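MRNA transport regulator MTR2 (Candida albicans, PDB 1Q42) affects the transport of mRNA from the nucleus to the cytoplasm, has an NTF2-like fold and interacts with Mex67. Local coordinates at residues H103-Y108 / V121-K126; T116-V121 / V171-V176; G165-L170 / R189-P194. All blocks are in the same frame, centred on the assembly; numbering follows the deposited sequence.

Contact 1: H103-Y108 / V121-K126; sequences HQLTSY and VHFSAK
Gln104 and Lys126 reach each other through different first torsions: CG of Gln104 stands anti to its own N (chi1 -178°), whereas CG of Lys126 sits between N and the carbonyl carbon (chi1 48°). Beyond CG both chains are extended and run side by side in the same direction, so that Lys126 CE lies 3.2 Å from Gln104 OE1. Long polar chains suit this outer face; a water accepts from Lys126 NZ and donates weakly to OE1, and the lysine also makes a cation-pi contact with Trp163. On the other face Leu105 CD1 meets Phe123 CD1 at 3.6 Å, crossing at about a right angle, while Phe123 packs on Leu33 of helix 29-40. Small Ala125 fits beside the neighbouring backbone, its CB 3.1 Å from Gln104 O.

The register slips by one residue at Ser124, and pairing continues beyond it at Tyr108 and Phe123. Ser124 O accepts a nearly straight bond from Thr106 N (3.0 Å, 169°) and a weak one from Ser107 N at 3.5 Å, while Ser124 N donates to Ser107 O at 3.0 Å. Ser124 OG turns instead to Asp167. Two residues facing one make this a classic beta bulge, set in the antiparallel hairpin 101-113/118-129 at the edge of the NTF2-like sheet.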
# COMPACT_ATOMS: atom_id res chain seq x y z
N HIS A 103 7.27 4.39 -4.57
CA HIS A 103 6.89 5.50 -3.68
C HIS A 103 8.14 6.03 -2.97
O HIS A 103 9.04 5.27 -2.60
CB HIS A 103 5.95 5.02 -2.57
CG HIS A 103 4.54 4.70 -3.00
ND1 HIS A 103 4.18 3.47 -3.53
CD2 HIS A 103 3.41 5.44 -2.95
CE1 HIS A 103 2.88 3.48 -3.78
NE2 HIS A 103 2.39 4.65 -3.43
N GLN A 104 8.18 7.35 -2.78
CA GLN A 104 9.19 8.00 -1.96
C GLN A 104 8.45 8.79 -0.88
O GLN A 104 7.69 9.70 -1.19
CB GLN A 104 10.05 8.93 -2.84
CG GLN A 104 11.17 9.63 -2.12
CD GLN A 104 11.93 10.60 -3.02
OE1 GLN A 104 12.07 10.36 -4.21
NE2 GLN A 104 12.41 11.70 -2.44
N LEU A 105 8.63 8.39 0.37
CA LEU A 105 8.02 9.10 1.49
C LEU A 105 8.63 10.49 1.59
O LEU A 105 9.86 10.62 1.54
CB LEU A 105 8.24 8.30 2.78
CG LEU A 105 7.71 8.88 4.10
CD1 LEU A 105 6.22 8.90 4.12
CD2 LEU A 105 8.23 8.05 5.31
N THR A 106 7.81 11.54 1.69
CA THR A 106 8.36 12.90 1.78
C THR A 106 8.06 13.69 3.06
O THR A 106 8.82 14.59 3.40
CB THR A 106 8.00 13.74 0.54
OG1 THR A 106 6.58 13.72 0.32
CG2 THR A 106 8.66 13.13 -0.72
N SER A 107 6.97 13.37 3.75
CA SER A 107 6.65 13.98 5.05
C SER A 107 5.62 13.13 5.77
O SER A 107 4.86 12.40 5.14
CB SER A 107 6.09 15.41 4.87
OG SER A 107 4.92 15.42 4.07
N TYR A 108 5.60 13.22 7.08
CA TYR A 108 4.57 12.55 7.86
C TYR A 108 4.40 13.21 9.22
O TYR A 108 5.24 13.98 9.69
CB TYR A 108 4.93 11.08 8.04
CG TYR A 108 6.20 10.86 8.83
CD1 TYR A 108 6.17 10.65 10.20
CD2 TYR A 108 7.45 10.88 8.19
CE1 TYR A 108 7.35 10.45 10.93
CE2 TYR A 108 8.63 10.68 8.91
CZ TYR A 108 8.57 10.47 10.27
OH TYR A 108 9.73 10.29 10.99
N VAL A 121 -2.03 8.55 11.49
CA VAL A 121 -0.84 9.04 10.79
C VAL A 121 -1.25 9.60 9.44
O VAL A 121 -1.95 8.93 8.68
CB VAL A 121 0.15 7.90 10.48
CG1 VAL A 121 1.41 8.46 9.80
CG2 VAL A 121 0.50 7.18 11.69
N HIS A 122 -0.80 10.82 9.15
CA HIS A 122 -0.94 11.38 7.82
C HIS A 122 0.43 11.42 7.18
O HIS A 122 1.40 11.84 7.81
CB HIS A 122 -1.51 12.80 7.92
CG HIS A 122 -1.41 13.56 6.64
ND1 HIS A 122 -0.33 14.37 6.34
CD2 HIS A 122 -2.22 13.61 5.56
CE1 HIS A 122 -0.49 14.89 5.13
NE2 HIS A 122 -1.65 14.46 4.65
N PHE A 123 0.54 10.98 5.94
CA PHE A 123 1.80 11.13 5.23
C PHE A 123 1.57 11.50 3.78
O PHE A 123 0.48 11.32 3.24
CB PHE A 123 2.71 9.89 5.40
CG PHE A 123 2.31 8.65 4.62
CD1 PHE A 123 2.70 8.49 3.29
CD2 PHE A 123 1.62 7.61 5.23
CE1 PHE A 123 2.39 7.33 2.59
CE2 PHE A 123 1.30 6.44 4.52
CZ PHE A 123 1.70 6.32 3.20
N SER A 124 2.60 12.12 3.21
CA SER A 124 2.62 12.50 1.81
C SER A 124 3.80 11.78 1.17
O SER A 124 4.78 11.49 1.83
CB SER A 124 2.77 14.02 1.71
OG SER A 124 1.67 14.66 2.36
N ALA A 125 3.67 11.44 -0.10
CA ALA A 125 4.74 10.81 -0.87
C ALA A 125 4.61 11.24 -2.31
O ALA A 125 3.60 11.86 -2.70
CB ALA A 125 4.66 9.28 -0.77
N LYS A 126 5.65 10.95 -3.09
CA LYS A 126 5.52 10.91 -4.55
C LYS A 126 5.63 9.47 -5.01
O LYS A 126 6.31 8.66 -4.39
CB LYS A 126 6.52 11.78 -5.27
CG LYS A 126 7.96 11.68 -4.86
CD LYS A 126 8.71 12.96 -5.31
CE LYS A 126 10.17 12.85 -4.95
NZ LYS A 126 11.01 13.83 -5.68
O HOH W 1 13.88 12.70 -5.79

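Contact 2: T116-V121 / V171-V176; sequences TGTFVV and VVDENV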
# COMPACT_ATOMS: atom_id res chain seq x y z
N THR A 116 -7.87 4.96 22.82
CA THR A 116 -8.29 4.07 21.73
C THR A 116 -7.32 2.94 21.38
O THR A 116 -7.67 2.04 20.65
CB THR A 116 -8.55 4.92 20.47
OG1 THR A 116 -7.30 5.42 19.98
CG2 THR A 116 -9.35 6.16 20.82
N GLY A 117 -6.09 3.00 21.89
CA GLY A 117 -5.07 2.06 21.48
C GLY A 117 -4.70 2.15 20.00
O GLY A 117 -4.15 1.20 19.44
N THR A 118 -4.97 3.30 19.37
CA THR A 118 -4.60 3.53 17.97
C THR A 118 -3.89 4.87 17.81
O THR A 118 -4.09 5.80 18.59
CB THR A 118 -5.85 3.54 17.04
OG1 THR A 118 -6.69 4.65 17.36
CG2 THR A 118 -6.73 2.31 17.24
N PHE A 119 -3.09 4.99 16.76
CA PHE A 119 -2.68 6.31 16.33
C PHE A 119 -3.16 6.61 14.91
O PHE A 119 -3.40 5.70 14.11
CB PHE A 119 -1.18 6.54 16.50
CG PHE A 119 -0.32 5.61 15.74
CD1 PHE A 119 0.20 5.97 14.52
CD2 PHE A 119 -0.01 4.36 16.25
CE1 PHE A 119 1.01 5.09 13.81
CE2 PHE A 119 0.79 3.48 15.54
CZ PHE A 119 1.30 3.86 14.32
N VAL A 120 -3.36 7.90 14.66
CA VAL A 120 -3.62 8.42 13.32
C VAL A 120 -2.31 8.92 12.73
O VAL A 120 -1.59 9.67 13.36
CB VAL A 120 -4.55 9.62 13.38
CG1 VAL A 120 -4.65 10.32 12.00
CG2 VAL A 120 -5.90 9.22 13.85
N VAL A 121 -2.03 8.55 11.49
CA VAL A 121 -0.84 9.04 10.79
C VAL A 121 -1.25 9.60 9.44
O VAL A 121 -1.95 8.93 8.68
CB VAL A 121 0.15 7.90 10.48
CG1 VAL A 121 1.41 8.46 9.80
CG2 VAL A 121 0.50 7.18 11.69
N VAL A 171 -5.23 4.82 10.24
CA VAL A 171 -5.45 4.64 11.67
C VAL A 171 -4.91 3.23 11.98
O VAL A 171 -5.37 2.25 11.39
CB VAL A 171 -6.92 4.77 12.05
CG1 VAL A 171 -7.08 4.64 13.56
CG2 VAL A 171 -7.49 6.10 11.56
N VAL A 172 -3.91 3.16 12.85
CA VAL A 172 -3.12 1.95 13.05
C VAL A 172 -3.05 1.60 14.53
O VAL A 172 -2.99 2.48 15.36
CB VAL A 172 -1.66 2.14 12.54
CG1 VAL A 172 -0.92 0.80 12.51
CG2 VAL A 172 -1.64 2.80 11.17
N ASP A 173 -3.06 0.31 14.85
CA ASP A 173 -2.88 -0.13 16.23
C ASP A 173 -1.53 0.34 16.76
O ASP A 173 -0.56 0.42 16.01
CB ASP A 173 -2.95 -1.67 16.32
CG ASP A 173 -4.36 -2.21 16.23
OD1 ASP A 173 -5.33 -1.43 16.15
OD2 ASP A 173 -4.61 -3.44 16.25
N GLU A 174 -1.47 0.62 18.07
CA GLU A 174 -0.28 1.18 18.74
C GLU A 174 1.06 0.50 18.42
O GLU A 174 2.07 1.17 18.19
CB GLU A 174 -0.47 1.09 20.26
CG GLU A 174 -1.07 2.32 20.91
CD GLU A 174 -1.25 2.13 22.40
OE1 GLU A 174 -1.20 0.97 22.86
OE2 GLU A 174 -1.44 3.15 23.11
N ASN A 175 1.06 -0.83 18.46
CA ASN A 175 2.29 -1.60 18.32
C ASN A 175 2.65 -1.76 16.85
O ASN A 175 2.27 -2.73 16.20
CB ASN A 175 2.17 -2.95 19.03
CG ASN A 175 2.05 -2.80 20.53
OD1 ASN A 175 1.22 -3.45 21.17
ND2 ASN A 175 2.87 -1.93 21.11
N VAL A 176 3.40 -0.78 16.35
CA VAL A 176 3.61 -0.59 14.93
C VAL A 176 4.87 -1.30 14.40
O VAL A 176 5.09 -1.35 13.19
CB VAL A 176 3.66 0.93 14.60
CG1 VAL A 176 5.09 1.50 14.64
CG2 VAL A 176 3.00 1.20 13.26
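Backbone hydrogen bonds set the frame between Phe119 and Val172, a hydrogen-bonded antiparallel pair: Phe119 N donates to Val172 O and Val172 N to Phe119 O, each at 2.9 Å and nearly in line with the acceptor carbonyl. Past the strand end, Glu174 N reaches Gly117 O at 3.1 Å from above the carbonyl plane. Glycine suits position 117, where phi is positive (63°).

Apolar contacts gather about the Phe119 ring. Val172 CB lies over one face, 4.2 Å from the centroid, in a CH-pi contact, and Val176 CG2 abuts the edge, 3.3 Å from Phe119 CZ. The flat ring thus bridges the strand and the turn after it; Leu29 of helix 29-40 packs on the ring and Phe32 on the two valines. On the side of the sheet turned away from the ring, the branched Val120 and Val171 touch more loosely, CG2 to CG2 at 4.2 Å.

Polar side chains act at the ends. Asp173 OD2 forms a salt bridge with Lys67, while Thr116 OG1 accepts from Thr118 OG1 at 2.8 Å and from Thr118 N at 3.2 Å. The bond from Thr118 N makes an ST turn, leading into strand 118-129 where it joins strand 164-173 in the NTF2-like sheet.

Contact 3: G165-L170 / R189-P194; sequences GVDVNL and RFTYVP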
# COMPACT_ATOMS: atom_id res chain seq x y z
N GLY A 165 1.49 12.82 -7.04
CA GLY A 165 1.43 13.11 -5.62
C GLY A 165 0.43 12.20 -4.96
O GLY A 165 -0.61 11.91 -5.53
N VAL A 166 0.75 11.76 -3.74
CA VAL A 166 -0.13 10.92 -2.94
C VAL A 166 -0.23 11.43 -1.49
O VAL A 166 0.77 11.84 -0.91
CB VAL A 166 0.38 9.46 -2.88
CG1 VAL A 166 -0.63 8.58 -2.12
CG2 VAL A 166 0.57 8.90 -4.25
N ASP A 167 -1.43 11.40 -0.93
CA ASP A 167 -1.65 11.64 0.50
C ASP A 167 -2.31 10.40 1.06
O ASP A 167 -3.22 9.85 0.44
CB ASP A 167 -2.58 12.84 0.71
CG ASP A 167 -1.84 14.14 0.97
OD1 ASP A 167 -0.60 14.21 0.80
OD2 ASP A 167 -2.46 15.20 1.30
N VAL A 168 -1.86 9.97 2.23
CA VAL A 168 -2.41 8.78 2.84
C VAL A 168 -2.71 9.09 4.30
O VAL A 168 -1.90 9.70 4.99
CB VAL A 168 -1.41 7.60 2.77
CG1 VAL A 168 -1.99 6.38 3.44
CG2 VAL A 168 -1.05 7.28 1.35
N ASN A 169 -3.89 8.67 4.75
CA ASN A 169 -4.27 8.72 6.15
C ASN A 169 -4.50 7.29 6.65
O ASN A 169 -5.26 6.55 6.07
CB ASN A 169 -5.56 9.54 6.33
CG ASN A 169 -5.36 11.01 6.05
OD1 ASN A 169 -4.52 11.66 6.66
ND2 ASN A 169 -6.13 11.54 5.12
N LEU A 170 -3.80 6.92 7.72
CA LEU A 170 -3.94 5.59 8.32
C LEU A 170 -4.40 5.74 9.77
O LEU A 170 -4.02 6.70 10.45
CB LEU A 170 -2.58 4.89 8.34
CG LEU A 170 -1.83 4.60 7.03
CD1 LEU A 170 -0.52 3.82 7.35
CD2 LEU A 170 -2.66 3.89 6.02
N ARG A 189 -5.03 8.54 -1.65
CA ARG A 189 -5.58 9.52 -2.59
C ARG A 189 -4.48 10.12 -3.46
O ARG A 189 -3.51 10.59 -2.92
CB ARG A 189 -6.26 10.63 -1.79
CG ARG A 189 -7.14 11.56 -2.56
CD ARG A 189 -7.93 12.49 -1.67
NE ARG A 189 -9.22 11.88 -1.31
CZ ARG A 189 -9.69 11.68 -0.07
NH1 ARG A 189 -9.03 12.06 1.03
NH2 ARG A 189 -10.86 11.09 0.06
N PHE A 190 -4.61 10.12 -4.77
CA PHE A 190 -3.73 10.92 -5.61
C PHE A 190 -4.10 12.39 -5.42
O PHE A 190 -5.27 12.78 -5.55
CB PHE A 190 -3.84 10.55 -7.11
CG PHE A 190 -3.32 9.18 -7.46
CD1 PHE A 190 -2.17 8.67 -6.88
CD2 PHE A 190 -3.95 8.42 -8.44
CE1 PHE A 190 -1.70 7.41 -7.21
CE2 PHE A 190 -3.47 7.17 -8.80
CZ PHE A 190 -2.35 6.66 -8.18
N THR A 191 -3.10 13.21 -5.09
CA THR A 191 -3.27 14.66 -5.00
C THR A 191 -2.73 15.40 -6.22
O THR A 191 -3.02 16.59 -6.39
CB THR A 191 -2.55 15.17 -3.76
OG1 THR A 191 -1.17 14.76 -3.81
CG2 THR A 191 -3.12 14.55 -2.52
N TYR A 192 -1.95 14.70 -7.03
CA TYR A 192 -1.56 15.18 -8.37
C TYR A 192 -1.42 14.00 -9.32
O TYR A 192 -0.73 13.03 -9.01
CB TYR A 192 -0.25 15.96 -8.33
CG TYR A 192 0.22 16.32 -9.71
CD1 TYR A 192 -0.34 17.40 -10.39
CD2 TYR A 192 1.17 15.55 -10.37
CE1 TYR A 192 0.05 17.71 -11.69
CE2 TYR A 192 1.57 15.85 -11.66
CZ TYR A 192 1.01 16.94 -12.31
OH TYR A 192 1.39 17.27 -13.60
N VAL A 193 -2.04 14.13 -10.49
CA VAL A 193 -1.97 13.11 -11.52
C VAL A 193 -1.42 13.74 -12.80
O VAL A 193 -2.01 14.70 -13.31
CB VAL A 193 -3.37 12.52 -11.81
CG1 VAL A 193 -3.32 11.54 -12.99
CG2 VAL A 193 -3.92 11.85 -10.58
N PRO A 194 -0.30 13.25 -13.31
CA PRO A 194 0.27 13.81 -14.54
C PRO A 194 -0.58 13.50 -15.78
O PRO A 194 -1.23 12.46 -15.85
CB PRO A 194 1.66 13.17 -14.62
CG PRO A 194 1.55 11.90 -13.81
CD PRO A 194 0.51 12.14 -12.77
O HOH W 2 0.47 14.97 -1.59
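Gly165 is the tight point of this contact, pressed against Thr191 and Tyr192. Its O takes a bond from Thr191 N at 2.8 Å, the donor lying well above the carbonyl plane, and a weak one from Tyr192 N at 3.4 Å, while its own N donates to Tyr192 O at 3.0 Å. Having no side chain, Gly165 lets Thr191 OG1 come within 3.2 Å of Gly165 C. The apolar side is the more tightly packed: Val166 is buried, with CG2 at the ring edge of Phe190, 3.8 Å from CD1, Phe164 meets the phenylalanine ring, and Val127 and Tyr188 touch the valine.

Thr191 and Tyr192 both facing Gly165 form a classic beta bulge in the hairpin of strands 164-173 and 183-192, just where the second strand turns a corner. Before the bulge, Asp167 and Arg189 pair regularly through two backbone bonds.

The opposite face is polar and wetter. Thr191 CG2 lies across the Asp167 side chain, 3.7 Å from CB, and a water joins the two residues, donating to Asp167 OD1 at 2.7 Å and bonded to Thr191 OG1. OD1 also receives Ser124 OG from the next strand, which leaves the aspartate shared between protein and solvent. Arg189 starts out extended (chi1 -167°) and bends at chi3, and its guanidinium group forms a salt bridge with Asp187.

Overall arrangement
All three contacts belong to one mixed sheet, joining four strands in the order 101-113, 118-129, 164-173 and 183-192. Contacts 1 and 2 share strand 118-129, and contacts 2 and 3 strand 164-173. Contact 2, partly buried, relies on aromatic and valine packing against helix 29-40, which also packs on the apolar face of contact 1; contacts 1 and 3 are surface contacts, each with a bulge, a polar water-bearing face and an apolar face. Their centres are about 9 Å apart, and Ser124 OG to Asp167 OD1 and Phe123 O to Val168 N bind them across the middle strands. Contact 2 shares Val121 with contact 1 and connects to contact 3 through Val121 O and Leu170 N.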